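Dopamine N-acetyltransferase-like Protein (Tribolium castaneum, PDB 6V3T) probably transfers acyl groups from acyl-CoA, such as acetyl-CoA, to the amine of arylalkylamines such as serotonin. Local coordinates at residues A[179-184]-A[204-209]. Sequence-based numbering, arbitrary orientation.
Sequences EKCVTY and YYKVMT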
ATOM      1  N   GLU A 179      -8.563 -12.327   2.383  1.00 60.33           N
ATOM      2  CA  GLU A 179      -7.692 -13.526   2.478  1.00 59.50           C
ATOM      3  C   GLU A 179      -7.356 -13.791   3.945  1.00 60.41           C
ATOM      4  O   GLU A 179      -7.614 -14.899   4.415  1.00 64.77           O
ATOM      5  CB  GLU A 179      -6.402 -13.312   1.689  1.00 56.98           C
ATOM      6  CG  GLU A 179      -6.617 -13.221   0.197  1.00 55.62           C
ATOM      7  CD  GLU A 179      -6.997 -14.527  -0.477  1.00 55.84           C
ATOM      8  OE1 GLU A 179      -6.959 -15.574   0.195  1.00 63.54           O
ATOM      9  OE2 GLU A 179      -7.320 -14.497  -1.675  1.00 51.85           O
ATOM     10  N   LYS A 180      -6.772 -12.806   4.621  1.00 63.78           N
ATOM     11  CA  LYS A 180      -6.510 -12.860   6.079  1.00 67.76           C
ATOM     12  C   LYS A 180      -7.006 -11.572   6.735  1.00 64.00           C
ATOM     13  O   LYS A 180      -6.802 -10.495   6.182  1.00 62.27           O
ATOM     14  CB  LYS A 180      -5.025 -13.076   6.379  1.00 70.95           C
ATOM     15  CG  LYS A 180      -4.693 -13.034   7.864  1.00 75.27           C
ATOM     16  CD  LYS A 180      -3.551 -13.912   8.276  1.00 79.47           C
ATOM     17  CE  LYS A 180      -3.944 -15.334   8.582  1.00 81.86           C
ATOM     18  NZ  LYS A 180      -4.153 -15.582  10.023  1.00 84.34           N
ATOM     19  N   CYS A 181      -7.635 -11.702   7.892  1.00 67.64           N
ATOM     20  CA  CYS A 181      -8.061 -10.570   8.737  1.00 72.49           C
ATOM     21  C   CYS A 181      -7.336 -10.675  10.081  1.00 72.49           C
ATOM     22  O   CYS A 181      -7.377 -11.769  10.691  1.00 75.08           O
ATOM     23  CB  CYS A 181      -9.571 -10.575   8.923  1.00 73.46           C
ATOM     24  SG  CYS A 181     -10.178  -9.010   9.593  1.00 76.58           S
ATOM     25  N   VAL A 182      -6.674  -9.591  10.491  1.00 70.04           N
ATOM     26  CA  VAL A 182      -5.830  -9.536  11.717  1.00 71.32           C
ATOM     27  C   VAL A 182      -6.092  -8.219  12.445  1.00 71.48           C
ATOM     28  O   VAL A 182      -5.969  -7.141  11.813  1.00 63.42           O
ATOM     29  CB  VAL A 182      -4.330  -9.707  11.403  1.00 75.07           C
ATOM     30  CG1 VAL A 182      -3.853  -8.789  10.291  1.00 78.23           C
ATOM     31  CG2 VAL A 182      -3.474  -9.515  12.643  1.00 74.81           C
ATOM     32  N   THR A 183      -6.392  -8.330  13.743  1.00 75.24           N
ATOM     33  CA  THR A 183      -6.678  -7.215  14.680  1.00 69.42           C
ATOM     34  C   THR A 183      -5.360  -6.622  15.186  1.00 69.16           C
ATOM     35  O   THR A 183      -4.558  -7.388  15.732  1.00 72.81           O
ATOM     36  CB  THR A 183      -7.530  -7.728  15.843  1.00 68.84           C
ATOM     37  OG1 THR A 183      -7.878  -9.086  15.558  1.00 65.09           O
ATOM     38  CG2 THR A 183      -8.765  -6.884  16.056  1.00 72.72           C
ATOM     39  N   TYR A 184      -5.161  -5.312  15.022  1.00 67.07           N
ATOM     40  CA  TYR A 184      -3.952  -4.569  15.466  1.00 68.19           C
ATOM     41  C   TYR A 184      -3.730  -4.721  16.977  1.00 73.31           C
ATOM     42  O   TYR A 184      -2.564  -4.720  17.428  1.00 87.40           O
ATOM     43  CB  TYR A 184      -4.089  -3.088  15.127  1.00 68.86           C
ATOM     44  CG  TYR A 184      -4.107  -2.770  13.655  1.00 69.79           C
ATOM     45  CD1 TYR A 184      -3.006  -3.011  12.853  1.00 70.12           C
ATOM     46  CD2 TYR A 184      -5.213  -2.183  13.070  1.00 71.46           C
ATOM     47  CE1 TYR A 184      -3.008  -2.696  11.504  1.00 70.68           C
ATOM     48  CE2 TYR A 184      -5.230  -1.857  11.725  1.00 74.19           C
ATOM     49  CZ  TYR A 184      -4.125  -2.113  10.935  1.00 72.19           C
ATOM     50  OH  TYR A 184      -4.150  -1.790   9.609  1.00 70.06           O
ATOM     51  N   TYR A 204      -8.459  -3.201  12.492  1.00 77.99           N
ATOM     52  CA  TYR A 204      -7.871  -4.424  11.881  1.00 74.54           C
ATOM     53  C   TYR A 204      -7.370  -4.174  10.454  1.00 69.16           C
ATOM     54  O   TYR A 204      -7.839  -3.241   9.772  1.00 64.98           O
ATOM     55  CB  TYR A 204      -8.886  -5.565  11.925  1.00 78.12           C
ATOM     56  CG  TYR A 204     -10.254  -5.209  11.406  1.00 81.74           C
ATOM     57  CD1 TYR A 204     -11.129  -4.426  12.118  1.00 79.52           C
ATOM     58  CD2 TYR A 204     -10.688  -5.661  10.190  1.00 87.73           C
ATOM     59  CE1 TYR A 204     -12.381  -4.089  11.635  1.00 81.41           C
ATOM     60  CE2 TYR A 204     -11.948  -5.358   9.700  1.00 86.11           C
ATOM     61  CZ  TYR A 204     -12.802  -4.563  10.419  1.00 82.37           C
ATOM     62  OH  TYR A 204     -14.032  -4.256   9.924  1.00 83.49           O
ATOM     63  N   TYR A 205      -6.424  -5.024  10.039  1.00 68.61           N
ATOM     64  CA  TYR A 205      -5.727  -5.016   8.724  1.00 67.47           C
ATOM     65  C   TYR A 205      -6.170  -6.259   7.950  1.00 68.23           C
ATOM     66  O   TYR A 205      -6.139  -7.388   8.508  1.00 65.53           O
ATOM     67  CB  TYR A 205      -4.211  -4.946   8.936  1.00 67.55           C
ATOM     68  CG  TYR A 205      -3.314  -5.568   7.888  1.00 65.13           C
ATOM     69  CD1 TYR A 205      -3.347  -5.168   6.560  1.00 66.69           C
ATOM     70  CD2 TYR A 205      -2.354  -6.499   8.247  1.00 61.41           C
ATOM     71  CE1 TYR A 205      -2.486  -5.711   5.613  1.00 64.43           C
ATOM     72  CE2 TYR A 205      -1.484  -7.048   7.318  1.00 61.20           C
ATOM     73  CZ  TYR A 205      -1.550  -6.657   5.993  1.00 63.64           C
ATOM     74  OH  TYR A 205      -0.691  -7.214   5.087  1.00 62.20           O
ATOM     75  N   LYS A 206      -6.632  -6.041   6.721  1.00 64.49           N
ATOM     76  CA  LYS A 206      -7.055  -7.120   5.809  1.00 62.30           C
ATOM     77  C   LYS A 206      -6.101  -7.150   4.633  1.00 63.15           C
ATOM     78  O   LYS A 206      -5.848  -6.070   4.062  1.00 69.85           O
ATOM     79  CB  LYS A 206      -8.457  -6.874   5.267  1.00 63.84           C
ATOM     80  CG  LYS A 206      -9.593  -7.256   6.194  1.00 65.50           C
ATOM     81  CD  LYS A 206     -10.897  -6.722   5.678  1.00 65.85           C
ATOM     82  CE  LYS A 206     -12.108  -7.319   6.341  1.00 66.77           C
ATOM     83  NZ  LYS A 206     -13.325  -6.891   5.623  1.00 69.18           N
ATOM     84  N   VAL A 207      -5.597  -8.337   4.307  1.00 62.60           N
ATOM     85  CA  VAL A 207      -5.084  -8.663   2.950  1.00 60.45           C
ATOM     86  C   VAL A 207      -6.303  -9.043   2.106  1.00 55.33           C
ATOM     87  O   VAL A 207      -7.101  -9.876   2.559  1.00 48.35           O
ATOM     88  CB  VAL A 207      -4.002  -9.756   2.987  1.00 60.64           C
ATOM     89  CG1 VAL A 207      -3.614 -10.223   1.593  1.00 62.54           C
ATOM     90  CG2 VAL A 207      -2.770  -9.270   3.727  1.00 61.71           C
ATOM     91  N   MET A 208      -6.460  -8.385   0.959  1.00 55.71           N
ATOM     92  CA  MET A 208      -7.651  -8.494   0.087  1.00 55.15           C
ATOM     93  C   MET A 208      -7.179  -8.716  -1.345  1.00 54.13           C
ATOM     94  O   MET A 208      -6.073  -8.291  -1.687  1.00 55.16           O
ATOM     95  CB  MET A 208      -8.520  -7.236   0.173  1.00 56.28           C
ATOM     96  CG  MET A 208      -8.912  -6.892   1.600  1.00 58.14           C
ATOM     97  SD  MET A 208     -10.087  -5.525   1.761  1.00 57.79           S
ATOM     98  CE  MET A 208     -11.622  -6.380   1.388  1.00 57.63           C
ATOM     99  N   THR A 209      -8.020  -9.357  -2.138  1.00 56.44           N
ATOM    100  CA  THR A 209      -7.628 -10.079  -3.362  1.00 56.93           C
ATOM    101  C   THR A 209      -8.811 -10.120  -4.328  1.00 59.64           C
ATOM    102  O   THR A 209      -9.950 -10.312  -3.859  1.00 61.11           O
ATOM    103  CB  THR A 209      -7.146 -11.478  -2.974  1.00 56.33           C
ATOM    104  OG1 THR A 209      -5.724 -11.374  -2.928  1.00 54.83           O
ATOM    105  CG2 THR A 209      -7.597 -12.569  -3.923  1.00 58.82           C
TER
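Val182 and Tyr205 form an antiparallel hydrogen-bonded pair in which Tyr205 N reaches Val182 O at 2.8 Å and Val182 N reaches Tyr205 O at 3.0 Å. Strands 180-183 and 204-209 run antiparallel, their N-to-C directions 165° apart. Farther along, Glu179 and Lys180 both face Val207, whose O accepts from Glu179 N and whose N donates to Lys180 O: a classic beta bulge, in which two residues of one strand stand opposite one of the other. Alternation then sorts the side chains. On one face, Val182 CG1 lies 3.4 Å from Tyr205 CD2; its place between the backbone N and the carbonyl carbon (chi1 50°) sets it against the carbonyl and ring of Tyr205. On the other face, Cys181 SG approaches the Tyr204 ring obliquely, 4.5 Å from the centroid, a sulfur-aromatic contact, while Lys206 CG packs against the same sulfur. At the bulge, the bent Glu179 chain passes across Thr209 with CG 3.7 Å from Thr209 CB; its OE1 makes a salt bridge to Lys115 and its OE2 a hydrogen bond to Tyr116 OH. Tyr184 carries its ring round to the far side of strand 204-209, with Tyr205 N over one face and CZ 3.5 Å from Tyr205 CB. Its hydroxyl is hydrogen-bonded to the backbone O of Thr163, an acetyl-CoA-binding residue. A serine in place of Tyr184 would probably leave Thr163 O without this partner and open a gap beside Tyr204 and Tyr205. Tyr205 itself packs on helix 94-108, whereas Met208 and Lys206 meet helix 165-174. Strand 204-211 is thus inserted between 157-162 and the outermost strand 177-183, the antiparallel pairing of the last two strands in the order 5-7-6 that is characteristic of the GNAT acetyltransferase fold.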